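Local atomic coordinates of 2-dehydro-3-deoxy-d-gluconate/2-dehydro-3-deoxy-phosphogluconate aldolase (Picrophilus torridus, PDB entry 4UXD), a protein that belongs to the dihydrodipicolinate synthetase family of aldolases, which fold as a (beta/alpha)8 barrel, and assembles from four copies of its chain. Residues C30-P35 and K80-F85; V181-A186 and M192-L197; C225-F230 and I257-K262. All coordinates share one frame; numbering follows the deposited sequence.

Contact 1. Residues C30-P35 and K80-F85; sequences CPMITP and KDFLKF
T34 and F82 bring the backbones closest, their CA atoms 8.4 Å apart, where the chain leaving strand 27-31 as a loop passes helix 76-88. F82 bridges that gap: with CG anti to its backbone N (chi1 -171°), its ring reaches out from the helix to the loop. The methyl of T34 lies over one face of this ring, shifted toward the rim. It makes a CH-pi contact, with CG2 4.0 Å from the F82 ring centroid and 22° off the normal, and its nearest ring atom is CE1, 3.7 Å from CG2. Two lighter apolar touches reach the CZ/CE1 end of the ring, both oblique to it: P35 CD to F82 CE1 at 4.5 Å from the methyl's side of the ring plane, and M32 CE to F82 CZ at the same distance from the other. The hydroxyl of T34 takes no part in this packing; OG1 is hydrogen-bonded to the carbonyl of G69, which helps hold chi1 of T34 and so keeps CG2 over the ring. F82 also touches T47 of helix 44-56. The contact is thus a buried, mainly apolar packing, without a hydrogen bond between the two segments, of the C-terminal exit of a barrel strand against a surrounding helix, characteristic of the (beta/alpha)8 barrel.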
ATOM      1  N   CYS A  30     -10.081 -25.443  14.435  1.00 21.83           N
ATOM      2  CA  CYS A  30     -10.880 -24.263  14.794  1.00 21.70           C
ATOM      3  C   CYS A  30     -10.057 -23.178  15.489  1.00 26.18           C
ATOM      4  O   CYS A  30      -9.587 -23.370  16.608  1.00 24.29           O
ATOM      5  CB  CYS A  30     -12.048 -24.624  15.685  1.00 19.91           C
ATOM      6  SG  CYS A  30     -12.918 -23.136  16.266  1.00 21.39           S
ATOM      7  N   PRO A  31      -9.888 -22.020  14.832  1.00 23.25           N
ATOM      8  CA  PRO A  31      -9.288 -20.917  15.582  1.00 25.14           C
ATOM      9  C   PRO A  31     -10.357 -20.328  16.498  1.00 24.70           C
ATOM     10  O   PRO A  31     -11.211 -19.539  16.066  1.00 15.65           O
ATOM     11  CB  PRO A  31      -8.834 -19.950  14.492  1.00 23.82           C
ATOM     12  CG  PRO A  31      -9.800 -20.155  13.382  1.00 21.78           C
ATOM     13  CD  PRO A  31     -10.328 -21.595  13.499  1.00 19.89           C
ATOM     14  N   MET A  32     -10.326 -20.769  17.754  1.00 22.17           N
ATOM     15  CA  MET A  32     -11.399 -20.497  18.706  1.00 23.14           C
ATOM     16  C   MET A  32     -11.568 -19.016  19.000  1.00 26.73           C
ATOM     17  O   MET A  32     -10.585 -18.303  19.221  1.00 20.33           O
ATOM     18  CB  MET A  32     -11.140 -21.220  20.026  1.00 28.45           C
ATOM     19  CG  MET A  32     -11.028 -22.728  19.921  1.00 40.54           C
ATOM     20  SD  MET A  32     -10.647 -23.495  21.511  1.00 34.63           S
ATOM     21  CE  MET A  32     -12.118 -23.053  22.437  1.00 37.18           C
ATOM     22  N   ILE A  33     -12.816 -18.554  19.025  1.00 23.54           N
ATOM     23  CA  ILE A  33     -13.092 -17.283  19.673  1.00 25.30           C
ATOM     24  C   ILE A  33     -12.884 -17.470  21.167  1.00 24.97           C
ATOM     25  O   ILE A  33     -12.957 -18.583  21.686  1.00 24.58           O
ATOM     26  CB  ILE A  33     -14.520 -16.769  19.415  1.00 25.93           C
ATOM     27  CG1 ILE A  33     -15.552 -17.803  19.877  1.00 29.27           C
ATOM     28  CG2 ILE A  33     -14.704 -16.433  17.940  1.00 22.50           C
ATOM     29  CD1 ILE A  33     -16.958 -17.269  19.935  1.00 26.92           C
ATOM     30  N   THR A  34     -12.629 -16.373  21.856  1.00 28.64           N
ATOM     31  CA  THR A  34     -12.620 -16.366  23.311  1.00 30.30           C
ATOM     32  C   THR A  34     -13.937 -15.765  23.835  1.00 30.14           C
ATOM     33  O   THR A  34     -14.048 -14.539  23.927  1.00 24.49           O
ATOM     34  CB  THR A  34     -11.432 -15.554  23.822  1.00 25.36           C
ATOM     35  OG1 THR A  34     -10.257 -15.960  23.119  1.00 23.84           O
ATOM     36  CG2 THR A  34     -11.237 -15.740  25.313  1.00 32.52           C
ATOM     37  N   PRO A  35     -14.937 -16.612  24.170  1.00 26.63           N
ATOM     38  CA  PRO A  35     -16.245 -16.066  24.563  1.00 27.98           C
ATOM     39  C   PRO A  35     -16.160 -15.097  25.745  1.00 28.81           C
ATOM     40  O   PRO A  35     -15.380 -15.343  26.669  1.00 29.17           O
ATOM     41  CB  PRO A  35     -17.052 -17.315  24.932  1.00 27.72           C
ATOM     42  CG  PRO A  35     -16.415 -18.417  24.180  1.00 30.46           C
ATOM     43  CD  PRO A  35     -14.943 -18.083  24.190  1.00 33.27           C
ATOM     44  N   LYS A  80      -2.796 -17.661  29.937  1.00 30.20           N
ATOM     45  CA  LYS A  80      -2.403 -18.903  30.588  1.00 25.64           C
ATOM     46  C   LYS A  80      -3.644 -19.606  31.109  1.00 28.32           C
ATOM     47  O   LYS A  80      -3.819 -20.812  30.924  1.00 28.20           O
ATOM     48  CB  LYS A  80      -1.440 -18.649  31.728  1.00 24.89           C
ATOM     49  CG  LYS A  80      -0.029 -18.313  31.329  1.00 34.31           C
ATOM     50  CD  LYS A  80       0.819 -18.177  32.584  1.00 46.28           C
ATOM     51  CE  LYS A  80       2.051 -17.334  32.358  1.00 49.32           C
ATOM     52  NZ  LYS A  80       2.689 -16.969  33.653  1.00 47.15           N
ATOM     53  N   ASP A  81      -4.521 -18.835  31.743  1.00 27.76           N
ATOM     54  CA  ASP A  81      -5.707 -19.406  32.361  1.00 27.94           C
ATOM     55  C   ASP A  81      -6.600 -20.045  31.303  1.00 31.69           C
ATOM     56  O   ASP A  81      -7.092 -21.154  31.500  1.00 29.68           O
ATOM     57  CB  ASP A  81      -6.468 -18.343  33.163  1.00 24.20           C
ATOM     58  CG  ASP A  81      -5.758 -17.974  34.471  1.00 35.76           C
ATOM     59  OD1 ASP A  81      -4.903 -18.767  34.957  1.00 25.48           O
ATOM     60  OD2 ASP A  81      -6.060 -16.887  35.009  1.00 36.06           O
ATOM     61  N   PHE A  82      -6.772 -19.378  30.163  1.00 35.26           N
ATOM     62  CA  PHE A  82      -7.656 -19.897  29.109  1.00 33.85           C
ATOM     63  C   PHE A  82      -7.113 -21.189  28.471  1.00 27.84           C
ATOM     64  O   PHE A  82      -7.862 -22.130  28.219  1.00 27.83           O
ATOM     65  CB  PHE A  82      -7.867 -18.829  28.051  1.00 26.83           C
ATOM     66  CG  PHE A  82      -8.916 -19.159  27.037  1.00 27.43           C
ATOM     67  CD1 PHE A  82     -10.262 -19.007  27.333  1.00 31.33           C
ATOM     68  CD2 PHE A  82      -8.557 -19.573  25.767  1.00 29.68           C
ATOM     69  CE1 PHE A  82     -11.231 -19.284  26.388  1.00 30.56           C
ATOM     70  CE2 PHE A  82      -9.524 -19.846  24.813  1.00 32.00           C
ATOM     71  CZ  PHE A  82     -10.862 -19.702  25.124  1.00 34.44           C
ATOM     72  N   LEU A  83      -5.812 -21.233  28.210  1.00 29.01           N
ATOM     73  CA  LEU A  83      -5.195 -22.446  27.682  1.00 27.15           C
ATOM     74  C   LEU A  83      -5.413 -23.609  28.661  1.00 35.34           C
ATOM     75  O   LEU A  83      -5.626 -24.750  28.255  1.00 36.34           O
ATOM     76  CB  LEU A  83      -3.700 -22.235  27.431  1.00 21.34           C
ATOM     77  CG  LEU A  83      -3.289 -21.161  26.423  1.00 28.10           C
ATOM     78  CD1 LEU A  83      -1.789 -21.218  26.180  1.00 32.62           C
ATOM     79  CD2 LEU A  83      -4.038 -21.291  25.102  1.00 32.44           C
ATOM     80  N   LYS A  84      -5.367 -23.314  29.956  1.00 32.03           N
ATOM     81  CA  LYS A  84      -5.597 -24.339  30.951  1.00 30.83           C
ATOM     82  C   LYS A  84      -7.037 -24.852  30.869  1.00 27.33           C
ATOM     83  O   LYS A  84      -7.275 -26.056  30.851  1.00 26.41           O
ATOM     84  CB  LYS A  84      -5.297 -23.802  32.352  1.00 39.87           C
ATOM     85  CG  LYS A  84      -4.734 -24.849  33.309  1.00 27.62           C
ATOM     86  CD  LYS A  84      -4.426 -24.264  34.670  1.00 40.77           C
ATOM     87  CE  LYS A  84      -5.707 -23.981  35.450  1.00 68.58           C
ATOM     88  NZ  LYS A  84      -5.452 -23.528  36.849  1.00 59.46           N
ATOM     89  N   PHE A  85      -7.996 -23.942  30.799  1.00 25.36           N
ATOM     90  CA  PHE A  85      -9.389 -24.343  30.784  1.00 35.54           C
ATOM     91  C   PHE A  85      -9.632 -25.256  29.603  1.00 37.31           C
ATOM     92  O   PHE A  85     -10.137 -26.367  29.755  1.00 44.95           O
ATOM     93  CB  PHE A  85     -10.312 -23.129  30.724  1.00 32.63           C
ATOM     94  CG  PHE A  85     -11.781 -23.478  30.719  1.00 38.58           C
ATOM     95  CD1 PHE A  85     -12.446 -23.771  31.906  1.00 35.67           C
ATOM     96  CD2 PHE A  85     -12.502 -23.497  29.534  1.00 33.54           C
ATOM     97  CE1 PHE A  85     -13.810 -24.088  31.905  1.00 27.61           C
ATOM     98  CE2 PHE A  85     -13.868 -23.806  29.531  1.00 34.64           C
ATOM     99  CZ  PHE A  85     -14.511 -24.108  30.722  1.00 34.42           C
TER

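Contact 2. Residues V181-A186 and M192-L197; sequences VKDSSA and MEMLSL
CG of M194 lies beside the backbone N and opposite the carbonyl carbon (chi1 -67°), and bends at chi2 (-58°) and chi3 then carry the terminal methyl to V181 on strand 178-183. On the strand side, V181 holds CG2 opposite its backbone N, and this branch does the touching, with CG2 3.9 Å from M194 CE. The two side chains cross at about a right angle, so the thioether presents its end to the valine instead of lying along it. The same methyl passes D183, whose OD2 is 4.3 Å from M194 CE; this is a plain van der Waals approach.

V181 and D183, two residues apart on one strand, both direct their CB toward the helix, whereas K182 between them points away. Both oxygens of the D183 carboxylate have polar partners. S185 OG donates to the syn lone pair of D183 OD1, 2.8 Å from OG, and the backbone N of S185 adds a weak bond to the same oxygen. The other oxygen, OD2, is hydrogen-bonded to N155 at the end of strand 150-155. The buried carboxylate is therefore secured beside the methionine methyl, and its bonds limit its rotation. M194 also touches N155 and V168 of helix 165-174, and its side chain comes about 4 Å from a bound glycerol.

No hydrogen bond links the two segments. The helix lies against its preceding strand through apolar contact, with CA atoms of V181 and M194 7.6 Å apart. This is the strand-to-helix packing of a beta-alpha-beta unit, here strand 178-183, helix 188-195 and strand 203-206, as repeated around a (beta/alpha)8 barrel.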
ATOM      1  N   VAL A 181       3.173 -24.995   8.751  1.00 30.71           N
ATOM      2  CA  VAL A 181       2.975 -23.567   8.525  1.00 17.97           C
ATOM      3  C   VAL A 181       1.510 -23.296   8.185  1.00 15.47           C
ATOM      4  O   VAL A 181       0.868 -24.087   7.510  1.00 18.32           O
ATOM      5  CB  VAL A 181       3.884 -23.054   7.424  1.00 21.03           C
ATOM      6  CG1 VAL A 181       3.449 -23.601   6.051  1.00 31.17           C
ATOM      7  CG2 VAL A 181       3.943 -21.532   7.440  1.00 21.72           C
ATOM      8  N   LYS A 182       0.969 -22.218   8.744  1.00 22.97           N
ATOM      9  CA  LYS A 182      -0.414 -21.809   8.508  1.00 20.37           C
ATOM     10  C   LYS A 182      -0.375 -20.469   7.838  1.00 17.63           C
ATOM     11  O   LYS A 182       0.327 -19.581   8.318  1.00 15.89           O
ATOM     12  CB  LYS A 182      -1.218 -21.681   9.805  1.00 23.16           C
ATOM     13  CG  LYS A 182      -1.469 -22.958  10.544  1.00 35.16           C
ATOM     14  CD  LYS A 182      -2.024 -22.649  11.922  1.00 38.19           C
ATOM     15  CE  LYS A 182      -2.445 -23.904  12.655  1.00 39.40           C
ATOM     16  NZ  LYS A 182      -2.893 -23.587  14.040  1.00 50.51           N
ATOM     17  N   ASP A 183      -1.161 -20.311   6.779  1.00 15.48           N
ATOM     18  CA  ASP A 183      -1.167 -19.082   5.995  1.00 19.04           C
ATOM     19  C   ASP A 183      -2.565 -18.494   5.792  1.00 18.27           C
ATOM     20  O   ASP A 183      -3.440 -19.123   5.198  1.00 19.12           O
ATOM     21  CB  ASP A 183      -0.520 -19.344   4.635  1.00 18.53           C
ATOM     22  CG  ASP A 183      -0.370 -18.087   3.812  1.00 21.73           C
ATOM     23  OD1 ASP A 183      -1.342 -17.685   3.140  1.00 24.10           O
ATOM     24  OD2 ASP A 183       0.731 -17.506   3.834  1.00 31.69           O
ATOM     25  N   SER A 184      -2.748 -17.266   6.259  1.00 19.23           N
ATOM     26  CA  SER A 184      -4.020 -16.539   6.125  1.00 24.61           C
ATOM     27  C   SER A 184      -3.942 -15.340   5.155  1.00 23.10           C
ATOM     28  O   SER A 184      -4.884 -14.547   5.053  1.00 22.03           O
ATOM     29  CB  SER A 184      -4.474 -16.046   7.501  1.00 26.46           C
ATOM     30  OG  SER A 184      -4.725 -17.138   8.362  1.00 33.24           O
ATOM     31  N   SER A 185      -2.823 -15.225   4.446  1.00 18.03           N
ATOM     32  CA  SER A 185      -2.589 -14.121   3.518  1.00 29.09           C
ATOM     33  C   SER A 185      -3.652 -14.000   2.429  1.00 27.77           C
ATOM     34  O   SER A 185      -3.881 -12.902   1.914  1.00 28.02           O
ATOM     35  CB  SER A 185      -1.220 -14.269   2.848  1.00 14.18           C
ATOM     36  OG  SER A 185      -1.309 -15.211   1.813  1.00 16.84           O
ATOM     37  N   ALA A 186      -4.283 -15.123   2.081  1.00 26.43           N
ATOM     38  CA  ALA A 186      -5.258 -15.185   0.981  1.00 30.37           C
ATOM     39  C   ALA A 186      -4.597 -14.925  -0.383  1.00 24.05           C
ATOM     40  O   ALA A 186      -5.279 -14.635  -1.363  1.00 17.74           O
ATOM     41  CB  ALA A 186      -6.416 -14.185   1.212  1.00 24.21           C
ATOM     42  N   MET A 192       1.126 -21.275  -2.590  1.00 30.18           N
ATOM     43  CA  MET A 192       1.751 -22.357  -3.332  1.00 22.56           C
ATOM     44  C   MET A 192       3.258 -22.431  -3.013  1.00 24.60           C
ATOM     45  O   MET A 192       3.820 -23.528  -2.936  1.00 19.65           O
ATOM     46  CB  MET A 192       1.510 -22.185  -4.831  1.00 22.39           C
ATOM     47  CG  MET A 192       0.041 -22.226  -5.240  1.00 36.48           C
ATOM     48  SD  MET A 192      -0.230 -21.815  -6.976  1.00 36.33           S
ATOM     49  CE  MET A 192      -0.254 -23.463  -7.693  1.00 33.36           C
ATOM     50  N   GLU A 193       3.920 -21.284  -2.834  1.00 23.08           N
ATOM     51  CA  GLU A 193       5.310 -21.306  -2.360  1.00 19.57           C
ATOM     52  C   GLU A 193       5.392 -22.066  -1.045  1.00 22.83           C
ATOM     53  O   GLU A 193       6.274 -22.907  -0.888  1.00 30.18           O
ATOM     54  CB  GLU A 193       5.891 -19.897  -2.176  1.00 16.91           C
ATOM     55  CG  GLU A 193       6.135 -19.114  -3.500  1.00 30.55           C
ATOM     56  CD  GLU A 193       6.596 -17.658  -3.272  1.00 26.61           C
ATOM     57  OE1 GLU A 193       5.874 -16.878  -2.615  1.00 36.43           O
ATOM     58  OE2 GLU A 193       7.674 -17.280  -3.748  1.00 19.61           O
ATOM     59  N   MET A 194       4.475 -21.782  -0.105  1.00 22.73           N
ATOM     60  CA  MET A 194       4.461 -22.461   1.193  1.00 21.48           C
ATOM     61  C   MET A 194       4.217 -23.972   0.998  1.00 30.50           C
ATOM     62  O   MET A 194       4.875 -24.814   1.640  1.00 26.98           O
ATOM     63  CB  MET A 194       3.394 -21.873   2.140  1.00 20.35           C
ATOM     64  CG  MET A 194       3.624 -20.428   2.640  1.00 25.91           C
ATOM     65  SD  MET A 194       5.179 -20.102   3.546  1.00 25.08           S
ATOM     66  CE  MET A 194       4.685 -18.819   4.689  1.00 27.74           C
ATOM     67  N   LEU A 195       3.284 -24.309   0.109  1.00 23.02           N
ATOM     68  CA  LEU A 195       2.997 -25.706  -0.217  1.00 24.19           C
ATOM     69  C   LEU A 195       4.210 -26.442  -0.762  1.00 28.83           C
ATOM     70  O   LEU A 195       4.313 -27.656  -0.623  1.00 25.50           O
ATOM     71  CB  LEU A 195       1.868 -25.803  -1.238  1.00 26.42           C
ATOM     72  CG  LEU A 195       0.448 -25.553  -0.728  1.00 28.38           C
ATOM     73  CD1 LEU A 195      -0.510 -25.533  -1.924  1.00 26.73           C
ATOM     74  CD2 LEU A 195       0.021 -26.612   0.300  1.00 27.19           C
ATOM     75  N   SER A 196       5.130 -25.710  -1.384  1.00 34.81           N
ATOM     76  CA  SER A 196       6.354 -26.318  -1.901  1.00 35.28           C
ATOM     77  C   SER A 196       7.274 -26.805  -0.770  1.00 33.40           C
ATOM     78  O   SER A 196       8.257 -27.497  -1.023  1.00 33.20           O
ATOM     79  CB  SER A 196       7.109 -25.330  -2.796  1.00 25.75           C
ATOM     80  OG  SER A 196       8.325 -24.927  -2.189  1.00 36.42           O
ATOM     81  N   LEU A 197       6.951 -26.420   0.464  1.00 34.24           N
ATOM     82  CA  LEU A 197       7.677 -26.857   1.656  1.00 34.47           C
ATOM     83  C   LEU A 197       6.987 -28.064   2.281  1.00 38.94           C
ATOM     84  O   LEU A 197       7.443 -28.602   3.294  1.00 46.21           O
ATOM     85  CB  LEU A 197       7.761 -25.730   2.703  1.00 32.95           C
ATOM     86  CG  LEU A 197       8.329 -24.367   2.301  1.00 40.50           C
ATOM     87  CD1 LEU A 197       8.226 -23.417   3.469  1.00 41.42           C
ATOM     88  CD2 LEU A 197       9.769 -24.470   1.839  1.00 36.55           C
TER

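Contact 3. Residues C225-F230 and I257-K262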
ATOM      1  N   CYS A 225     -10.042 -22.619  10.166  1.00 19.08           N
ATOM      2  CA  CYS A 225     -11.238 -21.953   9.673  1.00 17.96           C
ATOM      3  C   CYS A 225     -12.166 -21.443  10.765  1.00 16.54           C
ATOM      4  O   CYS A 225     -12.865 -22.217  11.397  1.00 19.22           O
ATOM      5  CB  CYS A 225     -11.997 -22.920   8.767  1.00 20.58           C
ATOM      6  SG  CYS A 225     -10.999 -23.593   7.428  1.00 25.05           S
ATOM      7  N   GLY A 226     -12.206 -20.128  10.943  1.00 16.37           N
ATOM      8  CA  GLY A 226     -12.981 -19.519  12.008  1.00 27.15           C
ATOM      9  C   GLY A 226     -14.480 -19.800  11.989  1.00 31.98           C
ATOM     10  O   GLY A 226     -15.134 -19.769  13.029  1.00 29.88           O
ATOM     11  N   THR A 227     -15.040 -20.061  10.816  1.00 26.46           N
ATOM     12  CA  THR A 227     -16.465 -20.324  10.730  1.00 30.32           C
ATOM     13  C   THR A 227     -16.876 -21.608  11.465  1.00 32.38           C
ATOM     14  O   THR A 227     -18.063 -21.820  11.711  1.00 34.37           O
ATOM     15  CB  THR A 227     -16.924 -20.434   9.273  1.00 32.46           C
ATOM     16  OG1 THR A 227     -16.291 -21.563   8.644  1.00 24.75           O
ATOM     17  CG2 THR A 227     -16.603 -19.144   8.532  1.00 24.49           C
ATOM     18  N   THR A 228     -15.913 -22.451  11.822  1.00 17.07           N
ATOM     19  CA  THR A 228     -16.229 -23.673  12.556  1.00 30.89           C
ATOM     20  C   THR A 228     -16.690 -23.374  13.992  1.00 32.26           C
ATOM     21  O   THR A 228     -17.171 -24.260  14.680  1.00 19.57           O
ATOM     22  CB  THR A 228     -15.033 -24.647  12.603  1.00 26.58           C
ATOM     23  OG1 THR A 228     -13.926 -24.039  13.282  1.00 23.57           O
ATOM     24  CG2 THR A 228     -14.619 -25.032  11.200  1.00 29.30           C
ATOM     25  N   ASN A 229     -16.562 -22.125  14.429  1.00 21.78           N
ATOM     26  CA  ASN A 229     -17.040 -21.735  15.741  1.00 29.02           C
ATOM     27  C   ASN A 229     -18.569 -21.832  15.863  1.00 35.94           C
ATOM     28  O   ASN A 229     -19.107 -21.829  16.967  1.00 33.01           O
ATOM     29  CB  ASN A 229     -16.589 -20.307  16.063  1.00 28.23           C
ATOM     30  CG  ASN A 229     -15.158 -20.238  16.525  1.00 25.87           C
ATOM     31  OD1 ASN A 229     -14.864 -20.478  17.695  1.00 20.58           O
ATOM     32  ND2 ASN A 229     -14.250 -19.902  15.610  1.00 23.73           N
ATOM     33  N   PHE A 230     -19.263 -21.908  14.731  1.00 34.62           N
ATOM     34  CA  PHE A 230     -20.721 -21.900  14.726  1.00 30.04           C
ATOM     35  C   PHE A 230     -21.301 -22.471  13.436  1.00 30.27           C
ATOM     36  O   PHE A 230     -22.482 -22.318  13.158  1.00 35.18           O
ATOM     37  CB  PHE A 230     -21.228 -20.477  14.938  1.00 39.84           C
ATOM     38  CG  PHE A 230     -20.405 -19.445  14.240  1.00 34.77           C
ATOM     39  CD1 PHE A 230     -20.582 -19.195  12.895  1.00 36.41           C
ATOM     40  CD2 PHE A 230     -19.424 -18.749  14.925  1.00 34.00           C
ATOM     41  CE1 PHE A 230     -19.807 -18.256  12.257  1.00 38.41           C
ATOM     42  CE2 PHE A 230     -18.650 -17.811  14.293  1.00 29.54           C
ATOM     43  CZ  PHE A 230     -18.839 -17.561  12.962  1.00 31.13           C
ATOM     44  N   ILE A 257     -18.598 -19.855   1.466  1.00 36.88           N
ATOM     45  CA  ILE A 257     -18.258 -18.598   0.796  1.00 39.70           C
ATOM     46  C   ILE A 257     -19.312 -17.525   1.030  1.00 36.96           C
ATOM     47  O   ILE A 257     -18.966 -16.365   1.231  1.00 32.61           O
ATOM     48  CB  ILE A 257     -18.048 -18.814  -0.735  1.00 45.51           C
ATOM     49  CG1 ILE A 257     -16.670 -19.419  -0.981  1.00 37.10           C
ATOM     50  CG2 ILE A 257     -18.170 -17.497  -1.531  1.00 38.46           C
ATOM     51  CD1 ILE A 257     -16.509 -20.037  -2.329  1.00 46.14           C
ATOM     52  N   PRO A 258     -20.602 -17.901   0.988  1.00 40.43           N
ATOM     53  CA  PRO A 258     -21.613 -16.876   1.261  1.00 40.21           C
ATOM     54  C   PRO A 258     -21.617 -16.460   2.721  1.00 28.90           C
ATOM     55  O   PRO A 258     -21.875 -15.291   3.018  1.00 25.80           O
ATOM     56  CB  PRO A 258     -22.919 -17.563   0.858  1.00 40.77           C
ATOM     57  CG  PRO A 258     -22.492 -18.570  -0.143  1.00 40.59           C
ATOM     58  CD  PRO A 258     -21.212 -19.102   0.404  1.00 35.08           C
ATOM     59  N   LEU A 259     -21.305 -17.398   3.611  1.00 30.63           N
ATOM     60  CA  LEU A 259     -21.135 -17.072   5.032  1.00 33.28           C
ATOM     61  C   LEU A 259     -19.923 -16.174   5.281  1.00 33.25           C
ATOM     62  O   LEU A 259     -19.998 -15.219   6.072  1.00 26.35           O
ATOM     63  CB  LEU A 259     -20.990 -18.341   5.868  1.00 24.04           C
ATOM     64  CG  LEU A 259     -20.807 -18.049   7.356  1.00 28.25           C
ATOM     65  CD1 LEU A 259     -22.065 -17.406   7.933  1.00 23.83           C
ATOM     66  CD2 LEU A 259     -20.428 -19.303   8.101  1.00 18.08           C
ATOM     67  N   MET A 260     -18.808 -16.504   4.624  1.00 36.05           N
ATOM     68  CA  MET A 260     -17.590 -15.699   4.705  1.00 35.18           C
ATOM     69  C   MET A 260     -17.814 -14.267   4.210  1.00 29.82           C
ATOM     70  O   MET A 260     -17.145 -13.341   4.665  1.00 27.83           O
ATOM     71  CB  MET A 260     -16.453 -16.344   3.902  1.00 31.30           C
ATOM     72  CG  MET A 260     -15.693 -17.468   4.625  1.00 26.92           C
ATOM     73  SD  MET A 260     -15.014 -16.944   6.223  1.00 26.54           S
ATOM     74  CE  MET A 260     -13.665 -15.865   5.775  1.00 28.39           C
ATOM     75  N   LYS A 261     -18.752 -14.085   3.283  1.00 30.96           N
ATOM     76  CA  LYS A 261     -19.043 -12.758   2.761  1.00 25.35           C
ATOM     77  C   LYS A 261     -19.819 -11.953   3.785  1.00 40.72           C
ATOM     78  O   LYS A 261     -19.517 -10.779   4.013  1.00 37.18           O
ATOM     79  CB  LYS A 261     -19.840 -12.831   1.467  1.00 30.75           C
ATOM     80  CG  LYS A 261     -20.130 -11.456   0.854  1.00 51.75           C
ATOM     81  CD  LYS A 261     -20.982 -11.574  -0.408  1.00 61.73           C
ATOM     82  CE  LYS A 261     -21.382 -10.211  -0.953  1.00 59.00           C
ATOM     83  NZ  LYS A 261     -22.547 -10.294  -1.878  1.00 40.35           N
ATOM     84  N   LYS A 262     -20.835 -12.588   4.374  1.00 42.96           N
ATOM     85  CA  LYS A 262     -21.606 -11.988   5.458  1.00 32.25           C
ATOM     86  C   LYS A 262     -20.656 -11.521   6.560  1.00 35.65           C
ATOM     87  O   LYS A 262     -20.671 -10.355   6.937  1.00 38.58           O
ATOM     88  CB  LYS A 262     -22.630 -12.982   6.026  1.00 38.57           C
ATOM     89  CG  LYS A 262     -23.839 -13.250   5.149  1.00 54.36           C
ATOM     90  CD  LYS A 262     -24.925 -12.186   5.335  1.00 78.57           C
ATOM     91  CE  LYS A 262     -26.201 -12.513   4.558  1.00 78.34           C
ATOM     92  NZ  LYS A 262     -27.295 -11.526   4.814  1.00 84.71           N
TER
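T227, in a short 3-10 turn spanning 226-229, faces helix 245-264, and its CA lies 7.7 Å from that of M260. The turn belongs to the loop that follows the last strand of the (beta/alpha)8 barrel, and helix 245-264 comes later in the chain, after helix 233-240.

The methyl of T227 is the centre of the contact. It sits beside the backbone N and opposite the carbonyl carbon, while OG1 takes the place between N and that carbon (chi1 64°). From there CG2 meets two side chains of the helix: M260 SD at 3.6 Å and L259 CD2 at 3.9 Å. The methionine chain, bent at chi2 and chi3, crosses T227 at about a right angle and brings its sulfur to the methyl; L259 slides past T227 in the opposite direction. CD2 of L259 also approaches the edge of the F230 ring, near its plane, with CE1 4.3 Å away. This one leucine methyl therefore touches both T227 and F230.

T227 OG1 is hydrogen-bonded to D209, while CG2 packs on the helix. F230 in turn stacks on Y275, and L263 of the helix touches both T227 and F230. The side chain of M260 lies about 4 Å from a bound glycerol.

Side-chain bonds brace the turn from within. T228 OG1 bonds to C225 O over 2.8 Å, nearly in line with the carbonyl. N229 ND2 donates to G226 O over 2.7 Å at an N-H...acceptor angle of 167°. There ND2 meets a lone pair of G226 O in the carbonyl plane, and that oxygen lies only 8° out of the N229 amide plane.

How the contacts relate
Contacts 1 and 3 touch directly, although their centres are 19 Å apart. The N229 amide of contact 3 probably hydrogen-bonds at both ends to the chain of contact 1: ND2 lies 3.1 Å from P31 O, and OD1 lies 3.1 Å from I33 N. This ties the turn after strand 222-224 to the exit of its sheet neighbour, strand 27-31. Contact 2 stands apart, its nearest atoms about 7 Å from contact 1 and about 8 Å from contact 3. Contacts 1 and 2, with centres 25 Å apart, lie on opposite sides of the chain's centre, yet both reach the barrel sheet. Glycerol, probably from the crystallisation liquor, lies about 4 Å from the side chains of M194 and M260.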